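Local coordinates for protein beta-galactosidase (Marinomonas sp. ef1, PDB 6Y2K) that hydrolyses terminal non-reducing beta-D-galactose residues from beta-galactosides as a cold-active, hexameric glycosidase of family GH42 from an Antarctic bacterium, at residues N617-F631 against M643-K655. Sequence-based numbering, arbitrary orientation. Where two conformers were deposited one is given.
Sequences NVIFAFNYSSNTVVF and MCLGAADVAIWKK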
ATOM      1  N   ASN A 617      50.365   1.026  -3.660  1.00 23.26           N
ATOM      2  CA  ASN A 617      50.288  -0.138  -2.772  0.50 23.07           C
ATOM      3  C   ASN A 617      49.342   0.055  -1.575  1.00 23.09           C
ATOM      4  O   ASN A 617      49.245  -0.821  -0.718  1.00 22.74           O
ATOM      5  CB  ASN A 617      51.707  -0.555  -2.293  0.50 23.10           C
ATOM      6  CG  ASN A 617      52.325   0.410  -1.276  0.50 22.98           C
ATOM      7  OD1 ASN A 617      52.733  -0.005  -0.194  0.50 23.54           O
ATOM      8  ND2 ASN A 617      52.420   1.687  -1.627  0.50 22.20           N
ATOM      9  N   VAL A 618      48.648   1.197  -1.503  1.00 21.84           N
ATOM     10  CA  VAL A 618      47.721   1.483  -0.389  1.00 21.04           C
ATOM     11  C   VAL A 618      46.267   1.283  -0.859  1.00 20.57           C
ATOM     12  O   VAL A 618      45.904   1.737  -1.953  1.00 19.50           O
ATOM     13  CB  VAL A 618      47.917   2.911   0.167  1.00 21.14           C
ATOM     14  CG1 VAL A 618      47.006   3.170   1.366  1.00 20.83           C
ATOM     15  CG2 VAL A 618      49.375   3.132   0.548  1.00 21.50           C
ATOM     16  N   ILE A 619      45.477   0.579  -0.038  1.00 20.52           N
ATOM     17  CA  ILE A 619      44.056   0.320  -0.297  0.50 20.49           C
ATOM     18  C   ILE A 619      43.248   1.081   0.748  1.00 19.93           C
ATOM     19  O   ILE A 619      43.462   0.887   1.948  1.00 20.16           O
ATOM     20  CB  ILE A 619      43.686  -1.180  -0.167  0.50 21.26           C
ATOM     21  CG1 ILE A 619      44.693  -2.097  -0.868  0.50 21.90           C
ATOM     22  CG2 ILE A 619      42.300  -1.438  -0.740  0.50 21.26           C
ATOM     23  CD1 ILE A 619      44.559  -2.107  -2.370  0.50 22.41           C
ATOM     24  N   PHE A 620      42.327   1.938   0.309  1.00 18.77           N
ATOM     25  CA  PHE A 620      41.469   2.703   1.225  1.00 18.21           C
ATOM     26  C   PHE A 620      40.067   2.119   1.136  1.00 17.82           C
ATOM     27  O   PHE A 620      39.533   2.004   0.045  1.00 17.23           O
ATOM     28  CB  PHE A 620      41.423   4.192   0.839  1.00 18.37           C
ATOM     29  CG  PHE A 620      42.780   4.873   0.774  1.00 18.43           C
ATOM     30  CD1 PHE A 620      43.590   4.742  -0.346  1.00 18.93           C
ATOM     31  CD2 PHE A 620      43.226   5.678   1.822  1.00 18.96           C
ATOM     32  CE1 PHE A 620      44.831   5.377  -0.415  1.00 19.15           C
ATOM     33  CE2 PHE A 620      44.459   6.318   1.757  1.00 18.95           C
ATOM     34  CZ  PHE A 620      45.267   6.165   0.638  1.00 18.84           C
ATOM     35  N   ALA A 621      39.476   1.746   2.270  1.00 17.97           N
ATOM     36  CA  ALA A 621      38.110   1.223   2.296  1.00 17.52           C
ATOM     37  C   ALA A 621      37.238   2.106   3.172  1.00 17.34           C
ATOM     38  O   ALA A 621      37.692   2.578   4.208  1.00 16.94           O
ATOM     39  CB  ALA A 621      38.093  -0.199   2.813  1.00 17.89           C
ATOM     40  N   PHE A 622      35.983   2.287   2.745  1.00 17.07           N
ATOM     41  CA  PHE A 622      35.013   3.211   3.344  1.00 16.68           C
ATOM     42  C   PHE A 622      33.650   2.548   3.511  1.00 16.77           C
ATOM     43  O   PHE A 622      33.211   1.801   2.640  1.00 17.23           O
ATOM     44  CB  PHE A 622      34.845   4.443   2.442  1.00 16.51           C
ATOM     45  CG  PHE A 622      36.137   5.138   2.149  1.00 16.46           C
ATOM     46  CD1 PHE A 622      36.656   6.057   3.046  1.00 16.18           C
ATOM     47  CD2 PHE A 622      36.861   4.833   0.998  1.00 16.00           C
ATOM     48  CE1 PHE A 622      37.870   6.674   2.794  1.00 16.21           C
ATOM     49  CE2 PHE A 622      38.070   5.449   0.744  1.00 15.93           C
ATOM     50  CZ  PHE A 622      38.572   6.374   1.641  1.00 16.33           C
ATOM     51  N   ASN A 623      32.974   2.835   4.620  1.00 16.71           N
ATOM     52  CA  ASN A 623      31.626   2.324   4.855  1.00 16.58           C
ATOM     53  C   ASN A 623      30.704   3.507   5.124  1.00 16.32           C
ATOM     54  O   ASN A 623      30.743   4.091   6.201  1.00 16.57           O
ATOM     55  CB  ASN A 623      31.619   1.344   6.036  1.00 16.41           C
ATOM     56  CG  ASN A 623      30.251   0.718   6.294  1.00 16.53           C
ATOM     57  OD1 ASN A 623      29.294   0.918   5.542  1.00 15.89           O
ATOM     58  ND2 ASN A 623      30.164  -0.059   7.369  1.00 16.43           N
ATOM     59  N   TYR A 624      29.878   3.834   4.130  1.00 16.26           N
ATOM     60  CA  TYR A 624      28.872   4.891   4.224  1.00 16.51           C
ATOM     61  C   TYR A 624      27.519   4.409   4.788  1.00 17.32           C
ATOM     62  O   TYR A 624      26.625   5.225   4.987  1.00 16.94           O
ATOM     63  CB  TYR A 624      28.649   5.535   2.836  1.00 16.59           C
ATOM     64  CG  TYR A 624      29.868   6.240   2.259  1.00 15.99           C
ATOM     65  CD1 TYR A 624      30.865   5.521   1.598  1.00 16.45           C
ATOM     66  CD2 TYR A 624      30.019   7.622   2.362  1.00 16.05           C
ATOM     67  CE1 TYR A 624      31.976   6.151   1.071  1.00 16.03           C
ATOM     68  CE2 TYR A 624      31.133   8.266   1.832  1.00 15.94           C
ATOM     69  CZ  TYR A 624      32.112   7.521   1.188  1.00 16.12           C
ATOM     70  OH  TYR A 624      33.236   8.119   0.665  1.00 15.70           O
ATOM     71  N   SER A 625      27.362   3.102   5.028  1.00 18.07           N
ATOM     72  CA  SER A 625      26.128   2.541   5.586  1.00 18.48           C
ATOM     73  C   SER A 625      26.078   2.757   7.100  1.00 19.64           C
ATOM     74  O   SER A 625      27.063   3.201   7.698  1.00 18.86           O
ATOM     75  CB  SER A 625      26.022   1.038   5.275  1.00 18.38           C
ATOM     76  OG  SER A 625      26.835   0.249   6.137  1.00 17.63           O
ATOM     77  N   SER A 626      24.933   2.407   7.696  1.00 21.01           N
ATOM     78  CA  SER A 626      24.705   2.539   9.141  0.50 22.07           C
ATOM     79  C   SER A 626      25.059   1.271   9.936  1.00 23.06           C
ATOM     80  O   SER A 626      24.841   1.217  11.142  1.00 23.01           O
ATOM     81  CB  SER A 626      23.242   2.926   9.404  0.50 22.07           C
ATOM     82  OG  SER A 626      22.357   1.986   8.822  0.50 21.68           O
ATOM     83  N   ASN A 627      25.613   0.251   9.281  1.00 24.48           N
ATOM     84  CA  ASN A 627      25.993  -0.970  10.009  1.00 26.42           C
ATOM     85  C   ASN A 627      27.373  -1.492   9.654  1.00 25.30           C
ATOM     86  O   ASN A 627      27.929  -1.170   8.603  1.00 24.66           O
ATOM     87  CB  ASN A 627      24.949  -2.061   9.806  1.00 29.00           C
ATOM     88  CG  ASN A 627      23.634  -1.738  10.498  1.00 31.34           C
ATOM     89  OD1 ASN A 627      23.541  -1.758  11.730  1.00 34.61           O
ATOM     90  ND2 ASN A 627      22.620  -1.418   9.714  1.00 32.23           N
ATOM     91  N   THR A 628      27.903  -2.312  10.555  1.00 23.96           N
ATOM     92  CA  THR A 628      29.231  -2.878  10.423  1.00 24.26           C
ATOM     93  C   THR A 628      29.229  -3.894   9.287  1.00 23.79           C
ATOM     94  O   THR A 628      28.296  -4.676   9.153  1.00 23.90           O
ATOM     95  CB  THR A 628      29.680  -3.539  11.742  1.00 24.41           C
ATOM     96  OG1 THR A 628      29.653  -2.559  12.789  1.00 24.21           O
ATOM     97  CG2 THR A 628      31.102  -4.104  11.621  1.00 25.58           C
ATOM     98  N   VAL A 629      30.248  -3.846   8.443  1.00 24.06           N
ATOM     99  CA  VAL A 629      30.392  -4.808   7.352  1.00 24.57           C
ATOM    100  C   VAL A 629      31.853  -5.185   7.230  1.00 24.90           C
ATOM    101  O   VAL A 629      32.735  -4.389   7.534  1.00 24.30           O
ATOM    102  CB  VAL A 629      29.876  -4.276   5.993  1.00 25.69           C
ATOM    103  CG1 VAL A 629      28.401  -3.924   6.074  1.00 26.57           C
ATOM    104  CG2 VAL A 629      30.661  -3.066   5.533  1.00 27.05           C
ATOM    105  N   VAL A 630      32.096  -6.400   6.765  1.00 25.41           N
ATOM    106  CA  VAL A 630      33.436  -6.927   6.650  1.00 26.07           C
ATOM    107  C   VAL A 630      33.976  -6.630   5.256  1.00 26.26           C
ATOM    108  O   VAL A 630      33.319  -6.907   4.240  1.00 26.58           O
ATOM    109  CB  VAL A 630      33.454  -8.433   6.991  1.00 26.93           C
ATOM    110  CG1 VAL A 630      34.815  -9.053   6.712  1.00 27.97           C
ATOM    111  CG2 VAL A 630      33.067  -8.615   8.456  1.00 27.01           C
ATOM    112  N   PHE A 631      35.156  -6.012   5.220  1.00 26.30           N
ATOM    113  CA  PHE A 631      35.930  -5.872   3.987  1.00 26.21           C
ATOM    114  C   PHE A 631      37.356  -6.341   4.262  1.00 26.63           C
ATOM    115  O   PHE A 631      38.030  -5.814   5.142  1.00 26.96           O
ATOM    116  CB  PHE A 631      35.941  -4.425   3.468  1.00 25.48           C
ATOM    117  CG  PHE A 631      36.856  -4.227   2.295  1.00 24.84           C
ATOM    118  CD1 PHE A 631      36.474  -4.640   1.032  1.00 25.08           C
ATOM    119  CD2 PHE A 631      38.137  -3.692   2.468  1.00 24.86           C
ATOM    120  CE1 PHE A 631      37.328  -4.501  -0.052  1.00 25.46           C
ATOM    121  CE2 PHE A 631      38.993  -3.547   1.393  1.00 24.46           C
ATOM    122  CZ  PHE A 631      38.590  -3.951   0.131  1.00 25.26           C
ATOM    123  N   MET A 643      39.120  -4.795   9.871  1.00 29.08           N
ATOM    124  CA  MET A 643      38.467  -5.639   8.886  1.00 29.84           C
ATOM    125  C   MET A 643      36.941  -5.522   9.011  1.00 27.70           C
ATOM    126  O   MET A 643      36.232  -5.584   8.011  1.00 26.63           O
ATOM    127  CB  MET A 643      38.913  -7.091   9.090  1.00 33.08           C
ATOM    128  CG  MET A 643      38.526  -8.049   7.980  1.00 35.77           C
ATOM    129  SD  MET A 643      39.328  -9.660   8.171  1.00 40.74           S
ATOM    130  CE  MET A 643      38.748 -10.127   9.799  1.00 39.83           C
ATOM    131  N   CYS A 644      36.459  -5.362  10.243  1.00 26.59           N
ATOM    132  CA  CYS A 644      35.062  -5.024  10.507  1.00 27.99           C
ATOM    133  C   CYS A 644      34.885  -3.506  10.446  1.00 25.64           C
ATOM    134  O   CYS A 644      35.076  -2.797  11.443  1.00 23.26           O
ATOM    135  CB  CYS A 644      34.612  -5.581  11.863  1.00 29.78           C
ATOM    136  SG  CYS A 644      34.722  -7.390  11.958  1.00 36.22           S
ATOM    137  N   LEU A 645      34.544  -3.019   9.254  1.00 24.15           N
ATOM    138  CA  LEU A 645      34.331  -1.589   9.021  1.00 24.14           C
ATOM    139  C   LEU A 645      33.074  -1.104   9.697  1.00 22.91           C
ATOM    140  O   LEU A 645      31.979  -1.482   9.288  1.00 23.20           O
ATOM    141  CB  LEU A 645      34.176  -1.282   7.530  1.00 24.96           C
ATOM    142  CG  LEU A 645      35.393  -1.125   6.636  1.00 25.84           C
ATOM    143  CD1 LEU A 645      34.893  -0.873   5.219  1.00 25.53           C
ATOM    144  CD2 LEU A 645      36.271   0.024   7.120  1.00 25.76           C
ATOM    145  N   GLY A 646      33.219  -0.240  10.698  1.00 22.00           N
ATOM    146  CA  GLY A 646      32.059   0.386  11.340  1.00 21.41           C
ATOM    147  C   GLY A 646      31.267   1.314  10.428  1.00 20.60           C
ATOM    148  O   GLY A 646      31.702   1.644   9.321  1.00 20.61           O
ATOM    149  N   ALA A 647      30.087   1.714  10.888  1.00 20.38           N
ATOM    150  CA  ALA A 647      29.302   2.750  10.218  1.00 20.37           C
ATOM    151  C   ALA A 647      30.116   4.044  10.130  1.00 20.23           C
ATOM    152  O   ALA A 647      30.730   4.443  11.121  1.00 19.12           O
ATOM    153  CB  ALA A 647      28.007   3.005  10.979  1.00 20.74           C
ATOM    154  N   ALA A 648      30.134   4.673   8.951  1.00 19.79           N
ATOM    155  CA  ALA A 648      30.887   5.923   8.720  1.00 20.35           C
ATOM    156  C   ALA A 648      32.385   5.801   9.087  1.00 20.42           C
ATOM    157  O   ALA A 648      32.969   6.717   9.660  1.00 21.28           O
ATOM    158  CB  ALA A 648      30.231   7.090   9.469  1.00 20.05           C
ATOM    159  N   ASP A 649      32.989   4.671   8.727  1.00 20.40           N
ATOM    160  CA  ASP A 649      34.336   4.304   9.160  1.00 20.20           C
ATOM    161  C   ASP A 649      35.246   4.112   7.950  1.00 19.29           C
ATOM    162  O   ASP A 649      34.777   3.982   6.809  1.00 18.52           O
ATOM    163  CB  ASP A 649      34.256   3.019  10.004  1.00 21.45           C
ATOM    164  CG  ASP A 649      35.509   2.737  10.836  1.00 23.11           C
ATOM    165  OD1 ASP A 649      36.337   3.658  11.055  1.00 22.73           O
ATOM    166  OD2 ASP A 649      35.653   1.555  11.261  1.00 24.21           O
ATOM    167  N   VAL A 650      36.550   4.107   8.227  1.00 18.64           N
ATOM    168  CA  VAL A 650      37.608   4.008   7.235  1.00 18.52           C
ATOM    169  C   VAL A 650      38.578   2.913   7.680  1.00 18.22           C
ATOM    170  O   VAL A 650      38.902   2.823   8.864  1.00 17.99           O
ATOM    171  CB  VAL A 650      38.412   5.333   7.152  1.00 18.60           C
ATOM    172  CG1 VAL A 650      39.494   5.257   6.082  1.00 18.95           C
ATOM    173  CG2 VAL A 650      37.485   6.522   6.904  1.00 18.99           C
ATOM    174  N   ALA A 651      39.033   2.091   6.738  1.00 17.89           N
ATOM    175  CA  ALA A 651      40.175   1.207   6.974  1.00 18.31           C
ATOM    176  C   ALA A 651      41.186   1.381   5.848  1.00 19.03           C
ATOM    177  O   ALA A 651      40.809   1.624   4.697  1.00 19.17           O
ATOM    178  CB  ALA A 651      39.732  -0.242   7.085  1.00 18.39           C
ATOM    179  N   ILE A 652      42.468   1.257   6.195  1.00 19.81           N
ATOM    180  CA  ILE A 652      43.569   1.430   5.249  1.00 20.53           C
ATOM    181  C   ILE A 652      44.499   0.215   5.349  1.00 21.24           C
ATOM    182  O   ILE A 652      44.942  -0.143   6.443  1.00 20.12           O
ATOM    183  CB  ILE A 652      44.358   2.735   5.513  1.00 21.05           C
ATOM    184  CG1 ILE A 652      43.382   3.931   5.542  1.00 21.76           C
ATOM    185  CG2 ILE A 652      45.448   2.919   4.457  1.00 20.89           C
ATOM    186  CD1 ILE A 652      44.021   5.271   5.792  1.00 22.25           C
ATOM    187  N   TRP A 653      44.767  -0.398   4.197  1.00 22.25           N
ATOM    188  CA  TRP A 653      45.565  -1.612   4.077  1.00 23.20           C
ATOM    189  C   TRP A 653      46.744  -1.339   3.141  1.00 24.07           C
ATOM    190  O   TRP A 653      46.649  -0.482   2.261  1.00 23.99           O
ATOM    191  CB  TRP A 653      44.731  -2.750   3.467  1.00 23.50           C
ATOM    192  CG  TRP A 653      43.512  -3.185   4.251  1.00 24.27           C
ATOM    193  CD1 TRP A 653      42.348  -2.477   4.447  1.00 25.21           C
ATOM    194  CD2 TRP A 653      43.323  -4.447   4.899  1.00 24.23           C
ATOM    195  NE1 TRP A 653      41.464  -3.218   5.202  1.00 24.65           N
ATOM    196  CE2 TRP A 653      42.039  -4.428   5.495  1.00 24.55           C
ATOM    197  CE3 TRP A 653      44.124  -5.590   5.048  1.00 24.57           C
ATOM    198  CZ2 TRP A 653      41.536  -5.512   6.219  1.00 24.33           C
ATOM    199  CZ3 TRP A 653      43.622  -6.675   5.770  1.00 24.72           C
ATOM    200  CH2 TRP A 653      42.337  -6.623   6.348  1.00 24.71           C
ATOM    201  N   LYS A 654      47.832  -2.086   3.319  1.00 24.91           N
ATOM    202  CA  LYS A 654      48.960  -2.059   2.385  1.00 26.92           C
ATOM    203  C   LYS A 654      49.139  -3.425   1.729  1.00 28.31           C
ATOM    204  O   LYS A 654      49.016  -4.455   2.391  1.00 27.62           O
ATOM    205  CB  LYS A 654      50.258  -1.609   3.070  1.00 27.10           C
ATOM    206  CG  LYS A 654      50.742  -2.461   4.232  1.00 27.43           C
ATOM    207  CD  LYS A 654      52.017  -1.869   4.823  1.00 28.23           C
ATOM    208  CE  LYS A 654      52.515  -2.668   6.021  1.00 28.48           C
ATOM    209  NZ  LYS A 654      53.640  -1.988   6.728  1.00 28.50           N
ATOM    210  N   LYS A 655      49.409  -3.424   0.426  1.00 30.16           N
ATOM    211  CA  LYS A 655      49.645  -4.657  -0.314  1.00 33.86           C
ATOM    212  C   LYS A 655      50.939  -5.318   0.171  1.00 36.43           C
ATOM    213  O   LYS A 655      51.898  -4.622   0.512  1.00 35.80           O
ATOM    214  CB  LYS A 655      49.725  -4.379  -1.812  1.00 34.47           C
ATOM    215  CG  LYS A 655      48.405  -3.931  -2.409  1.00 35.98           C
ATOM    216  CD  LYS A 655      48.550  -3.639  -3.890  1.00 36.42           C
ATOM    217  CE  LYS A 655      47.324  -2.935  -4.437  1.00 36.49           C
ATOM    218  NZ  LYS A 655      47.480  -2.629  -5.884  1.00 36.89           N
TER
HETATM  219  O   HOH W   1      29.011   0.215  13.179  0.50 20.09           O
HETATM  220  O   HOH W   2      38.693  -3.168   6.310  1.00 22.83           O
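Ile-619 and Trp-653 form a hydrogen-bonded pair between strands 618-623 and 649-655, the two central strands of the small antiparallel sheet at the C-terminal end of the chain. A G1 beta bulge interrupts the pairing where Ala-648 and Asp-649 both face Asn-623, and beyond it 629-630 pairs with 644-645. Asn-623 fastens these two parts together. Its CB packs on Leu-645 CB and lies 3.3 Å from Gly-646 O, which CG also nears; CG swings anti to the backbone N (chi1 -177°), carrying the amide in between loop 624-628 and the type II turn 646-649. There OD1 closes an Asx turn, taking the N-H of Ser-625 from above its carbonyl plane and the Ser-625 hydroxyl, OG at 2.6 Å, on a lone pair. ND2 gives to Asn-627 O at 2.8 Å and to Leu-645 O at 3.0 Å, both near the amide plane, fixing its rotation; Val-629 N reaches Leu-645 O from the opposite face. A leucine here would probably leave Ser-625 N and OG and Asn-627 O without their mate, and loop 624-628 less firmly held. Toward helix 333-343, Val-618 CG1 presses on Ile-652 CG2, a tight 3.5 Å. On the other face, a water bridges Phe-631 O and Trp-653 NE1, 3.0 Å from each.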